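Local coordinates for protein serine protease pet (Escherichia coli, PDB 4OM9) that acts as a secreted autotransporter serine protease and enterotoxin of enteroaggregative Escherichia coli, probably cleaving host alpha-fodrin, at residues A[509-514]-A[588-593]; A[517-522]-A[577-582]; A[677-682]-A[698-703]; A[739-744]-A[761-766]; A[753-758]-A[797-802]. All blocks are in the same frame, centred on the assembly; numbering follows the deposited sequence.

Contact 1: residues A[509-514]-A[588-593]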
# COMPACT_ATOMS: atom_id res chain seq x y z
N ILE A 509 -1.85 -2.99 -20.50
CA ILE A 509 -3.09 -3.71 -20.25
C ILE A 509 -3.91 -3.79 -21.52
O ILE A 509 -4.29 -2.77 -22.07
CB ILE A 509 -3.94 -3.01 -19.22
CG1 ILE A 509 -3.08 -2.48 -18.08
CG2 ILE A 509 -5.03 -3.93 -18.73
CD1 ILE A 509 -2.58 -3.56 -17.18
N LYS A 510 -4.22 -5.00 -21.96
CA LYS A 510 -5.02 -5.18 -23.16
C LYS A 510 -6.07 -6.24 -22.90
O LYS A 510 -5.74 -7.35 -22.47
CB LYS A 510 -4.15 -5.57 -24.36
CG LYS A 510 -3.15 -4.50 -24.75
CD LYS A 510 -2.14 -5.00 -25.78
CE LYS A 510 -0.85 -4.21 -25.67
NZ LYS A 510 -0.29 -3.82 -26.99
N ASN A 511 -7.33 -5.86 -23.13
CA ASN A 511 -8.46 -6.77 -23.17
C ASN A 511 -8.91 -7.35 -21.83
O ASN A 511 -9.88 -8.10 -21.79
CB ASN A 511 -8.16 -7.92 -24.16
CG ASN A 511 -8.38 -7.52 -25.63
OD1 ASN A 511 -9.21 -6.66 -25.93
ND2 ASN A 511 -7.63 -8.13 -26.55
N ALA A 512 -8.23 -7.00 -20.74
CA ALA A 512 -8.52 -7.58 -19.41
C ALA A 512 -8.29 -6.56 -18.30
O ALA A 512 -7.32 -5.82 -18.34
CB ALA A 512 -7.67 -8.84 -19.17
N PRO A 513 -9.17 -6.52 -17.29
CA PRO A 513 -9.10 -5.41 -16.32
C PRO A 513 -7.92 -5.45 -15.34
O PRO A 513 -7.44 -6.51 -14.94
CB PRO A 513 -10.43 -5.53 -15.55
CG PRO A 513 -11.27 -6.51 -16.33
CD PRO A 513 -10.30 -7.42 -17.00
N LEU A 514 -7.47 -4.26 -14.97
CA LEU A 514 -6.49 -4.07 -13.92
C LEU A 514 -7.12 -3.29 -12.77
O LEU A 514 -7.90 -2.35 -12.97
CB LEU A 514 -5.26 -3.33 -14.44
CG LEU A 514 -4.11 -3.33 -13.42
CD1 LEU A 514 -3.37 -4.66 -13.48
CD2 LEU A 514 -3.16 -2.18 -13.65
N ILE A 588 -3.59 1.28 -21.50
CA ILE A 588 -4.77 0.39 -21.47
C ILE A 588 -5.46 0.38 -22.82
O ILE A 588 -5.71 1.43 -23.39
CB ILE A 588 -5.86 0.83 -20.48
CG1 ILE A 588 -5.54 2.18 -19.83
CG2 ILE A 588 -6.27 -0.28 -19.51
CD1 ILE A 588 -6.55 2.55 -18.76
N GLU A 589 -5.82 -0.81 -23.28
CA GLU A 589 -6.63 -0.92 -24.48
C GLU A 589 -7.85 -1.78 -24.20
O GLU A 589 -7.75 -2.86 -23.63
CB GLU A 589 -5.79 -1.48 -25.64
CG GLU A 589 -4.55 -0.63 -25.87
CD GLU A 589 -3.81 -0.93 -27.16
OE1 GLU A 589 -4.02 -2.01 -27.77
OE2 GLU A 589 -3.02 -0.06 -27.56
N ASP A 590 -9.02 -1.25 -24.55
CA ASP A 590 -10.28 -2.00 -24.48
C ASP A 590 -10.58 -2.72 -23.15
O ASP A 590 -11.11 -3.83 -23.15
CB ASP A 590 -10.31 -3.00 -25.63
CG ASP A 590 -9.99 -2.34 -26.97
OD1 ASP A 590 -10.89 -1.69 -27.56
OD2 ASP A 590 -8.82 -2.43 -27.41
N SER A 591 -10.27 -2.08 -22.03
CA SER A 591 -10.58 -2.69 -20.75
C SER A 591 -10.78 -1.63 -19.69
O SER A 591 -11.15 -0.49 -20.00
CB SER A 591 -9.47 -3.68 -20.33
OG SER A 591 -9.93 -4.57 -19.33
N SER A 592 -10.56 -1.96 -18.42
CA SER A 592 -10.74 -0.91 -17.44
C SER A 592 -9.66 -0.90 -16.38
O SER A 592 -9.11 -1.93 -15.99
CB SER A 592 -12.13 -0.99 -16.81
OG SER A 592 -12.31 -2.16 -16.04
N LEU A 593 -9.34 0.31 -15.96
CA LEU A 593 -8.40 0.52 -14.89
C LEU A 593 -9.16 1.11 -13.70
O LEU A 593 -9.84 2.12 -13.84
CB LEU A 593 -7.28 1.45 -15.34
CG LEU A 593 -6.29 1.90 -14.28
CD1 LEU A 593 -5.58 0.71 -13.68
CD2 LEU A 593 -5.31 2.86 -14.89
O HOH W 1 -11.89 -6.16 -20.44
O HOH W 2 -10.63 -2.68 -13.38
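I509 and I588 sit in register on neighbouring parallel strands and lie side by side, CB of I509 resting against CG2 of I588 at 3.6 Å. Five residues on, L514 and L593 repeat the pairing: with CG anti to the backbone N in both leucines (chi1 -170° and 174°), the side chains lie side by side and CD2 of L514 meets CD1 of L593 at 3.8 Å. Branched aliphatic side chains suit these buried rows because each fills the flank of its equal one turn along. K510 and E589, of opposite charge, pair in the same way on the other face; NZ of K510 is 4.2 Å from OE1 of E589, beyond a salt bridge, and OE2 of E589 has its salt bridge with K608. Backbone bonds set this register: E589 N gives to I509 O (2.8 Å), N511 N to E589 O (3.1 Å) and L514 N to S592 O (3.0 Å). Between the last two the segments turn a corner. N511, with a positive phi of 73°, makes the bend that asparagine tolerates well, and its ND2 is held by L487 O. D590, also at positive phi, matches it in 588-593 and is bonded to N609. A water bridges S591 OG and, weakly, N511 O, while a second joins L514 O to S592 OG. Strand 481-486 flanks 509-514 on its far side. Equivalent residues stacked in parallel register, strand upon strand and corner upon corner, mark the right-handed parallel beta-helix that forms the stalk of autotransporter passenger domains.

Contact 2: residues A[517-522]-A[577-582]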
# COMPACT_ATOMS: atom_id res chain seq x y z
N GLN A 517 -5.18 -1.37 -5.64
CA GLN A 517 -5.81 -1.09 -4.36
C GLN A 517 -4.86 -1.37 -3.22
O GLN A 517 -3.85 -2.06 -3.40
CB GLN A 517 -7.07 -1.94 -4.17
CG GLN A 517 -6.78 -3.44 -4.04
CD GLN A 517 -7.92 -4.23 -3.41
OE1 GLN A 517 -9.03 -4.30 -3.95
NE2 GLN A 517 -7.64 -4.85 -2.26
N GLY A 518 -5.20 -0.85 -2.04
CA GLY A 518 -4.47 -1.19 -0.83
C GLY A 518 -4.73 -2.62 -0.37
O GLY A 518 -5.51 -3.36 -0.98
N HIS A 519 -4.10 -3.01 0.72
CA HIS A 519 -4.27 -4.36 1.23
C HIS A 519 -4.91 -4.34 2.61
O HIS A 519 -4.45 -3.64 3.53
CB HIS A 519 -2.92 -5.12 1.26
CG HIS A 519 -2.97 -6.43 1.99
ND1 HIS A 519 -3.61 -7.55 1.48
CD2 HIS A 519 -2.46 -6.80 3.19
CE1 HIS A 519 -3.50 -8.54 2.35
NE2 HIS A 519 -2.80 -8.12 3.39
N ALA A 520 -6.00 -5.09 2.76
CA ALA A 520 -6.68 -5.18 4.04
C ALA A 520 -5.77 -5.96 4.98
O ALA A 520 -5.31 -7.06 4.65
CB ALA A 520 -8.04 -5.86 3.91
N THR A 521 -5.47 -5.37 6.13
CA THR A 521 -4.51 -5.99 7.04
C THR A 521 -4.99 -7.38 7.46
O THR A 521 -6.13 -7.56 7.80
CB THR A 521 -4.26 -5.07 8.24
OG1 THR A 521 -3.54 -3.92 7.77
CG2 THR A 521 -3.45 -5.78 9.35
N ASP A 522 -4.12 -8.37 7.36
CA ASP A 522 -4.50 -9.72 7.78
C ASP A 522 -4.55 -9.85 9.31
O ASP A 522 -3.71 -9.29 10.02
CB ASP A 522 -3.53 -10.77 7.22
CG ASP A 522 -3.40 -10.71 5.72
OD1 ASP A 522 -4.39 -11.00 5.03
OD2 ASP A 522 -2.30 -10.38 5.21
N GLU A 577 -3.49 -1.26 4.59
CA GLU A 577 -2.17 -0.83 4.16
C GLU A 577 -2.24 -0.09 2.82
O GLU A 577 -2.76 -0.60 1.83
CB GLU A 577 -1.24 -2.04 4.07
CG GLU A 577 -0.68 -2.46 5.43
CD GLU A 577 -0.77 -3.95 5.66
OE1 GLU A 577 -0.73 -4.71 4.67
OE2 GLU A 577 -0.90 -4.36 6.83
N THR A 578 -1.68 1.10 2.80
CA THR A 578 -1.59 1.90 1.59
C THR A 578 -0.43 1.41 0.74
O THR A 578 0.65 1.13 1.26
CB THR A 578 -1.42 3.38 1.93
OG1 THR A 578 -2.55 3.78 2.70
CG2 THR A 578 -1.34 4.24 0.65
N ARG A 579 -0.67 1.29 -0.56
CA ARG A 579 0.31 0.70 -1.46
C ARG A 579 0.73 1.72 -2.50
O ARG A 579 -0.09 2.56 -2.89
CB ARG A 579 -0.27 -0.55 -2.13
CG ARG A 579 -0.66 -1.64 -1.16
CD ARG A 579 0.57 -2.11 -0.37
NE ARG A 579 0.38 -3.44 0.19
CZ ARG A 579 0.98 -3.87 1.30
NH1 ARG A 579 1.82 -3.07 1.94
NH2 ARG A 579 0.76 -5.10 1.76
N LYS A 580 1.99 1.67 -2.92
CA LYS A 580 2.50 2.61 -3.90
C LYS A 580 2.53 1.98 -5.30
O LYS A 580 3.01 0.87 -5.50
CB LYS A 580 3.89 3.11 -3.52
CG LYS A 580 3.97 3.81 -2.18
CD LYS A 580 3.54 5.26 -2.27
CE LYS A 580 3.84 6.01 -0.97
NZ LYS A 580 5.29 5.96 -0.62
N PHE A 581 1.98 2.69 -6.26
CA PHE A 581 2.04 2.28 -7.64
C PHE A 581 2.69 3.44 -8.39
O PHE A 581 2.12 4.57 -8.47
CB PHE A 581 0.65 1.93 -8.18
CG PHE A 581 -0.12 0.97 -7.31
CD1 PHE A 581 -0.80 1.42 -6.18
CD2 PHE A 581 -0.18 -0.39 -7.62
CE1 PHE A 581 -1.51 0.53 -5.37
CE2 PHE A 581 -0.90 -1.28 -6.82
CZ PHE A 581 -1.56 -0.81 -5.69
N ARG A 582 3.90 3.17 -8.87
CA ARG A 582 4.72 4.11 -9.61
C ARG A 582 5.08 3.49 -10.95
O ARG A 582 5.47 2.31 -11.02
CB ARG A 582 5.99 4.46 -8.83
CG ARG A 582 5.77 5.15 -7.47
CD ARG A 582 5.11 6.52 -7.67
NE ARG A 582 4.87 7.27 -6.43
CZ ARG A 582 3.77 7.16 -5.68
NH1 ARG A 582 2.80 6.30 -6.02
NH2 ARG A 582 3.64 7.89 -4.59
O HOH W 3 -1.48 -7.73 6.61
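The carboxylate of E577 is gripped from several directions. T521 OG1 donates to its OE2 over 2.8 Å, arriving from above the carboxylate plane, and a water that also bonds D522 N and OD2 adds a weak bond to the same oxygen. OE1 meets the edge of the H519 ring, 3.1 Å from CD2 and close to the ring plane, so that the polarised C-H faces the negative oxygen. OE1 also lies 3.3 Å from NH2 of R579, a salt bridge of charges alone, since no N-H points at the oxygen. A bend at chi2 (133°) in the long, flexible glutamate swings the carboxylate between H519 and T521.

H519 lies alongside both E577 and R579, its ring and the guanidinium only 9° apart in plane. D499 takes ND1 of the histidine and D522 takes NE2 through OD2 at 2.9 Å; with a carboxylate at each nitrogen the ring is fixed in rotation and might be inclined to protonate. R579 NE is bonded to D499 O.

This is a local antiparallel pairing in a mainly parallel beta-helix: H519 and E577 form a hydrogen-bonded pair, H519 N to E577 O at 3.0 Å and E577 N to H519 O at 2.8 Å. The 54 residues between the segments, which include two short helices, probably form an excursion from the coil. G518 brings its CA to 3.2 Å from E577 O, an approach that suits a residue lacking a side chain. F581 turns its ring edge to Q517 O, 3.5 Å from CZ, while the buried amide of Q517 is held by Y620, D499 and G518 O.

Contact 3: residues A[677-682]-A[698-703]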
# COMPACT_ATOMS: atom_id res chain seq x y z
N SER A 677 -5.04 15.02 -22.27
CA SER A 677 -5.75 15.16 -23.52
C SER A 677 -6.85 14.10 -23.65
O SER A 677 -6.58 12.91 -23.77
CB SER A 677 -4.75 15.06 -24.68
OG SER A 677 -5.26 14.24 -25.72
N LEU A 678 -8.10 14.54 -23.59
CA LEU A 678 -9.25 13.65 -23.70
C LEU A 678 -10.00 13.89 -25.01
O LEU A 678 -10.52 14.99 -25.27
CB LEU A 678 -10.18 13.85 -22.51
CG LEU A 678 -9.89 13.26 -21.12
CD1 LEU A 678 -8.41 12.88 -20.90
CD2 LEU A 678 -10.38 14.19 -20.01
N ASP A 679 -10.06 12.87 -25.85
CA ASP A 679 -10.77 12.98 -27.11
C ASP A 679 -11.97 12.05 -27.12
O ASP A 679 -11.80 10.84 -27.20
CB ASP A 679 -9.85 12.68 -28.29
CG ASP A 679 -10.54 12.87 -29.63
OD1 ASP A 679 -11.61 13.51 -29.65
OD2 ASP A 679 -10.02 12.39 -30.66
N ARG A 680 -13.17 12.62 -27.06
CA ARG A 680 -14.40 11.85 -26.94
C ARG A 680 -14.37 11.05 -25.64
O ARG A 680 -14.94 9.97 -25.53
CB ARG A 680 -14.59 10.93 -28.16
CG ARG A 680 -14.34 11.65 -29.48
CD ARG A 680 -14.69 10.81 -30.70
NE ARG A 680 -13.90 9.59 -30.81
CZ ARG A 680 -12.63 9.54 -31.22
NH1 ARG A 680 -11.98 10.64 -31.55
NH2 ARG A 680 -12.01 8.38 -31.30
N THR A 681 -13.68 11.60 -24.65
CA THR A 681 -13.52 10.93 -23.38
C THR A 681 -14.18 11.68 -22.21
O THR A 681 -13.58 12.58 -21.63
CB THR A 681 -12.00 10.69 -23.07
OG1 THR A 681 -11.46 9.75 -24.02
CG2 THR A 681 -11.80 10.14 -21.63
N ALA A 682 -15.39 11.28 -21.86
CA ALA A 682 -16.16 11.98 -20.83
C ALA A 682 -15.56 11.85 -19.42
O ALA A 682 -15.20 10.75 -18.98
CB ALA A 682 -17.60 11.48 -20.82
N PHE A 698 -6.94 19.54 -22.16
CA PHE A 698 -7.77 19.75 -23.34
C PHE A 698 -8.72 18.59 -23.50
O PHE A 698 -8.35 17.44 -23.27
CB PHE A 698 -6.93 19.90 -24.60
CG PHE A 698 -5.74 20.79 -24.43
CD1 PHE A 698 -4.56 20.29 -23.90
CD2 PHE A 698 -5.79 22.11 -24.82
CE1 PHE A 698 -3.46 21.11 -23.74
CE2 PHE A 698 -4.70 22.93 -24.67
CZ PHE A 698 -3.53 22.43 -24.13
N THR A 699 -9.96 18.87 -23.90
CA THR A 699 -10.94 17.82 -24.07
C THR A 699 -11.99 18.19 -25.12
O THR A 699 -12.59 19.27 -25.08
CB THR A 699 -11.64 17.51 -22.76
OG1 THR A 699 -10.66 17.11 -21.80
CG2 THR A 699 -12.62 16.37 -22.93
N THR A 700 -12.19 17.28 -26.07
CA THR A 700 -13.20 17.48 -27.10
C THR A 700 -14.58 17.14 -26.56
O THR A 700 -15.58 17.24 -27.26
CB THR A 700 -12.89 16.62 -28.32
OG1 THR A 700 -12.89 15.23 -27.95
CG2 THR A 700 -11.54 16.99 -28.90
N SER A 701 -14.61 16.76 -25.29
CA SER A 701 -15.82 16.35 -24.60
C SER A 701 -16.05 17.26 -23.40
O SER A 701 -15.48 18.35 -23.32
CB SER A 701 -15.71 14.89 -24.16
OG SER A 701 -16.91 14.43 -23.57
N ASN A 702 -16.86 16.79 -22.45
CA ASN A 702 -17.25 17.58 -21.29
C ASN A 702 -16.81 16.99 -19.95
O ASN A 702 -16.51 15.81 -19.84
CB ASN A 702 -18.77 17.74 -21.27
CG ASN A 702 -19.47 16.45 -20.96
OD1 ASN A 702 -19.95 16.25 -19.86
ND2 ASN A 702 -19.50 15.53 -21.93
N ILE A 703 -16.81 17.85 -18.93
CA ILE A 703 -16.45 17.48 -17.57
C ILE A 703 -17.61 17.78 -16.63
O ILE A 703 -18.04 18.92 -16.53
CB ILE A 703 -15.21 18.26 -17.08
CG1 ILE A 703 -14.02 18.02 -18.00
CG2 ILE A 703 -14.87 17.90 -15.64
CD1 ILE A 703 -12.94 19.05 -17.85
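D679 and T700 slant across each other at the edge of the contact, and T700 OG1 donates to OD1 of D679 at 2.7 Å, meeting the lone pair that faces away from the other carboxylate oxygen. The aspartate reaches it because its CG is anti to the backbone N (chi1 -176°). Its second oxygen, OD2, binds NH1 of R680 at 2.8 Å in a salt bridge; R680 is shared with D659 through NE. Aspartate's two oxygens thus let it serve both a hydroxyl and a cation at the end of the strand.

On the inward face L678 and T699 also meet at a slant. Both the hydroxyl and the methyl of the threonine abut the leucine, OG1 at 3.4 Å from CD2 and CG2 at 3.5 Å from CB. Threonine suits a buried place here because its OG1 finds an acceptor in its own strand, the backbone O of F698, although it comes from above the carbonyl plane and the bond is not well aligned. That oxygen also takes L678 N at 2.9 Å, almost straight (173°), in the ladder of the parallel beta-helix: strands 676-679 and 697-699 belong to consecutive turns and run in the same direction. The ladder continues with T700 N giving to L678 O over 2.9 Å.

Past this the two segments bend together. R680 takes up a positive phi (61°) while S701 points at the turn, its CB 3.9 Å from T681 N; T681, whose hydroxyl is held by D659 O, packs toward strands 655-658 and 661-664.

Contact 4: residues A[739-744]-A[761-766]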
# COMPACT_ATOMS: atom_id res chain seq x y z
N ALA A 739 -21.07 22.41 -5.17
CA ALA A 739 -19.68 22.03 -5.42
C ALA A 739 -18.72 23.22 -5.51
O ALA A 739 -19.10 24.36 -5.24
CB ALA A 739 -19.59 21.22 -6.68
N ASN A 740 -17.47 22.93 -5.88
CA ASN A 740 -16.46 23.97 -6.10
C ASN A 740 -15.74 23.83 -7.43
O ASN A 740 -15.21 22.76 -7.79
CB ASN A 740 -15.43 23.98 -4.97
CG ASN A 740 -15.98 24.52 -3.68
OD1 ASN A 740 -16.61 25.59 -3.65
ND2 ASN A 740 -15.76 23.79 -2.59
N PHE A 741 -15.73 24.92 -8.17
CA PHE A 741 -15.02 25.01 -9.43
C PHE A 741 -14.12 26.24 -9.38
O PHE A 741 -14.59 27.37 -9.53
CB PHE A 741 -16.00 25.05 -10.60
CG PHE A 741 -15.34 25.16 -11.94
CD1 PHE A 741 -15.02 26.40 -12.48
CD2 PHE A 741 -15.05 24.03 -12.68
CE1 PHE A 741 -14.43 26.51 -13.71
CE2 PHE A 741 -14.45 24.13 -13.93
CZ PHE A 741 -14.14 25.37 -14.44
N THR A 742 -12.84 26.01 -9.15
CA THR A 742 -11.87 27.06 -8.94
C THR A 742 -10.82 27.15 -10.05
O THR A 742 -10.18 26.16 -10.40
CB THR A 742 -11.15 26.88 -7.58
OG1 THR A 742 -12.12 26.90 -6.52
CG2 THR A 742 -10.12 27.98 -7.33
N ALA A 743 -10.65 28.34 -10.60
CA ALA A 743 -9.57 28.61 -11.55
C ALA A 743 -8.75 29.77 -11.02
O ALA A 743 -9.30 30.77 -10.58
CB ALA A 743 -10.12 28.91 -12.93
N LYS A 744 -7.43 29.63 -11.08
CA LYS A 744 -6.53 30.61 -10.48
C LYS A 744 -5.08 30.40 -10.91
O LYS A 744 -4.75 29.39 -11.52
CB LYS A 744 -6.62 30.54 -8.95
CG LYS A 744 -6.03 29.28 -8.37
CD LYS A 744 -6.31 29.17 -6.88
CE LYS A 744 -5.78 27.86 -6.30
NZ LYS A 744 -5.91 27.77 -4.82
N LEU A 761 -17.56 29.84 -6.58
CA LEU A 761 -16.18 30.05 -7.01
C LEU A 761 -16.03 30.23 -8.54
O LEU A 761 -16.92 29.81 -9.29
CB LEU A 761 -15.34 28.89 -6.46
CG LEU A 761 -15.09 29.06 -4.95
CD1 LEU A 761 -14.35 27.88 -4.35
CD2 LEU A 761 -14.34 30.37 -4.67
N SER A 762 -14.95 30.87 -9.02
CA SER A 762 -13.77 31.31 -8.26
C SER A 762 -12.94 32.40 -8.92
O SER A 762 -12.51 33.34 -8.26
CB SER A 762 -12.81 30.17 -8.09
OG SER A 762 -12.11 29.99 -9.31
N PHE A 763 -12.70 32.20 -10.22
CA PHE A 763 -11.64 32.85 -11.03
C PHE A 763 -10.69 33.83 -10.32
O PHE A 763 -11.11 34.86 -9.81
CB PHE A 763 -12.26 33.59 -12.21
CG PHE A 763 -13.22 32.77 -13.01
CD1 PHE A 763 -12.92 31.48 -13.40
CD2 PHE A 763 -14.44 33.30 -13.39
CE1 PHE A 763 -13.82 30.73 -14.13
CE2 PHE A 763 -15.34 32.57 -14.13
CZ PHE A 763 -15.03 31.28 -14.50
N GLY A 764 -9.40 33.51 -10.33
CA GLY A 764 -8.41 34.44 -9.84
C GLY A 764 -7.91 34.18 -8.44
O GLY A 764 -8.69 33.90 -7.52
N SER A 765 -6.60 34.27 -8.28
CA SER A 765 -5.95 34.07 -6.99
C SER A 765 -6.49 35.04 -5.95
O SER A 765 -6.24 36.24 -6.04
CB SER A 765 -4.44 34.25 -7.13
OG SER A 765 -3.94 33.54 -8.25
N ALA A 766 -7.22 34.51 -4.98
CA ALA A 766 -7.81 35.32 -3.92
C ALA A 766 -6.73 36.02 -3.08
O ALA A 766 -6.34 35.53 -2.03
CB ALA A 766 -8.69 34.47 -3.03
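L761 points at strand 740-744 and can be followed outward. Its CB lies 3.5 Å from F741 O; CG, anti to the carbonyl carbon (chi1 -75°), passes on to CD1, which wedges between two polar side chains, 3.3 Å from both T742 OG1 and N740 OD1. The leucine thus packs along the flank of the strand, against polar side chains.

S762, which follows a cis peptide, puts its small hydroxyl where a backbone carbonyl would be expected: OG receives A743 N, though the very short distance and the local backbone are doubtful at this resolution. F763 turns its ring edge to the small A743, CD1 being 3.8 Å from CB, while F741 approaches with CE1 4.3 Å from CE1 of F763; Y790 stacks on the F763 ring and L801 packs beside it. G764 N then restores an ordinary backbone bond to A743 O (2.8 Å), and its positive phi of 100° is easy for a residue without a CB. Beyond it, S765 OG is bonded to D787.

Strand 708-712 pairs in parallel with one side of 740-744; the irregular segment 761-766, running roughly parallel to it, takes the next place in the beta-helix, with aromatic rings inside.

Contact 5: residues A[753-758]-A[797-802]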
# COMPACT_ATOMS: atom_id res chain seq x y z
N ILE A 753 -19.68 27.07 -18.90
CA ILE A 753 -19.95 26.38 -17.65
C ILE A 753 -21.40 26.58 -17.24
O ILE A 753 -21.89 27.71 -17.13
CB ILE A 753 -19.01 26.84 -16.51
CG1 ILE A 753 -19.59 26.46 -15.15
CG2 ILE A 753 -18.77 28.32 -16.57
CD1 ILE A 753 -18.64 26.72 -14.00
N LYS A 754 -22.09 25.47 -17.04
CA LYS A 754 -23.49 25.48 -16.70
C LYS A 754 -23.70 24.73 -15.40
O LYS A 754 -22.89 23.88 -15.04
CB LYS A 754 -24.33 24.87 -17.82
CG LYS A 754 -24.18 23.38 -17.94
CD LYS A 754 -25.18 22.79 -18.90
CE LYS A 754 -24.99 21.28 -18.99
NZ LYS A 754 -26.13 20.63 -19.71
N SER A 755 -24.78 25.05 -14.71
CA SER A 755 -25.11 24.44 -13.42
C SER A 755 -26.48 24.86 -12.95
O SER A 755 -26.89 26.00 -13.19
CB SER A 755 -24.08 24.84 -12.36
OG SER A 755 -24.52 24.47 -11.06
N GLU A 756 -27.20 23.97 -12.28
CA GLU A 756 -28.44 24.37 -11.63
C GLU A 756 -28.47 23.99 -10.16
O GLU A 756 -29.54 23.92 -9.55
CB GLU A 756 -29.65 23.79 -12.36
CG GLU A 756 -29.55 22.35 -12.76
CD GLU A 756 -30.70 21.95 -13.67
OE1 GLU A 756 -30.86 20.75 -13.94
OE2 GLU A 756 -31.44 22.86 -14.11
N LYS A 757 -27.30 23.78 -9.58
CA LYS A 757 -27.18 23.63 -8.13
C LYS A 757 -26.63 24.92 -7.52
O LYS A 757 -26.26 25.85 -8.24
CB LYS A 757 -26.28 22.45 -7.78
CG LYS A 757 -26.74 21.12 -8.35
CD LYS A 757 -28.06 20.67 -7.75
CE LYS A 757 -28.28 19.17 -7.93
NZ LYS A 757 -29.60 18.74 -7.37
N ALA A 758 -26.57 24.97 -6.20
CA ALA A 758 -25.94 26.08 -5.51
C ALA A 758 -24.42 25.89 -5.51
O ALA A 758 -23.86 25.35 -4.56
CB ALA A 758 -26.47 26.22 -4.09
N ALA A 797 -27.90 29.75 -12.24
CA ALA A 797 -28.82 30.69 -11.57
C ALA A 797 -28.98 30.46 -10.06
O ALA A 797 -29.94 30.96 -9.46
CB ALA A 797 -30.18 30.64 -12.25
N GLN A 798 -28.07 29.71 -9.45
CA GLN A 798 -28.11 29.53 -8.00
C GLN A 798 -26.72 29.70 -7.40
O GLN A 798 -26.54 29.66 -6.18
CB GLN A 798 -28.66 28.15 -7.63
CG GLN A 798 -30.08 27.87 -8.10
CD GLN A 798 -30.12 27.09 -9.40
OE1 GLN A 798 -29.23 27.21 -10.23
NE2 GLN A 798 -31.17 26.29 -9.57
N SER A 799 -25.75 29.91 -8.28
CA SER A 799 -24.34 29.77 -7.93
C SER A 799 -23.63 31.10 -7.65
O SER A 799 -24.04 32.15 -8.14
CB SER A 799 -23.62 29.02 -9.04
OG SER A 799 -24.43 27.97 -9.54
N SER A 800 -22.57 31.03 -6.85
CA SER A 800 -21.74 32.19 -6.56
C SER A 800 -20.65 32.37 -7.61
O SER A 800 -20.51 31.54 -8.51
CB SER A 800 -21.10 32.05 -5.17
OG SER A 800 -22.09 31.87 -4.17
N LEU A 801 -19.87 33.45 -7.51
CA LEU A 801 -18.73 33.65 -8.40
C LEU A 801 -17.72 34.67 -7.88
O LEU A 801 -17.87 35.87 -8.12
CB LEU A 801 -19.21 34.08 -9.79
CG LEU A 801 -18.11 34.02 -10.85
CD1 LEU A 801 -17.41 32.64 -10.81
CD2 LEU A 801 -18.63 34.31 -12.24
N ALA A 802 -16.69 34.20 -7.18
CA ALA A 802 -15.64 35.09 -6.69
C ALA A 802 -14.78 35.56 -7.86
O ALA A 802 -14.64 34.85 -8.85
CB ALA A 802 -14.80 34.40 -5.65
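The backbones of 753-758 and 797-802 draw together chiefly near A758 and S799, whose CA atoms are 4.7 Å apart, both segments being loop there. S799 makes the bond across: its OG donates to K757 O at 3.1 Å, nearly in line with the carbonyl, and has a weak second bond with A759 N. A short hydroxyl side chain serves well so close to a neighbouring main chain. S755 probably shapes the turn that presents K757 O. With its OG swung to the side opposite its own N (chi1 169°), it accepts K757 N at 3.2 Å, an ST turn that folds the chain as the strand gives out; the same OG has a weak bond to T735 O.

Q798 lays its amide against the backbone of E756. Its chain bends at chi2 (97°), bringing OE1 to 3.3 Å from E756 CA, while CB lies 3.4 Å from K757 O. The approach is packing of a flat polar group on a peptide. The aliphatic CB of E756 touches the same amide, and the charged ends of E756 and K757 belong to exposed residues.

Strand 747-755, which enters this turn, runs parallel between strands 733-735 and 794-796; the contact lies at that corner, with S755 on A796 and L801 reaching inward to I794 and F763.

All five contacts lie on the beta-helical stalk. Contact 2, near the centre of the chain, and contact 4 are buried; contacts 1, 3 and 5 are partly buried, with 5 the most exposed in its residues. Contacts 1 and 3 share parallel ladders that turn a corner, contact 1 with aliphatic pairs inside and contact 3 with a threonine-aspartate bond and a salt bridge at its surface. Contact 2, nested within the loop closed by contact 1 and adjoining it in sequence, differs in its antiparallel pair and charged cluster. Contacts 4 and 5, centres about 12 Å apart, interlock along the chain and meet where L801 packs on L761 and F763; both use a serine hydroxyl bonded to the main chain, contact 4 beside one backbone bond.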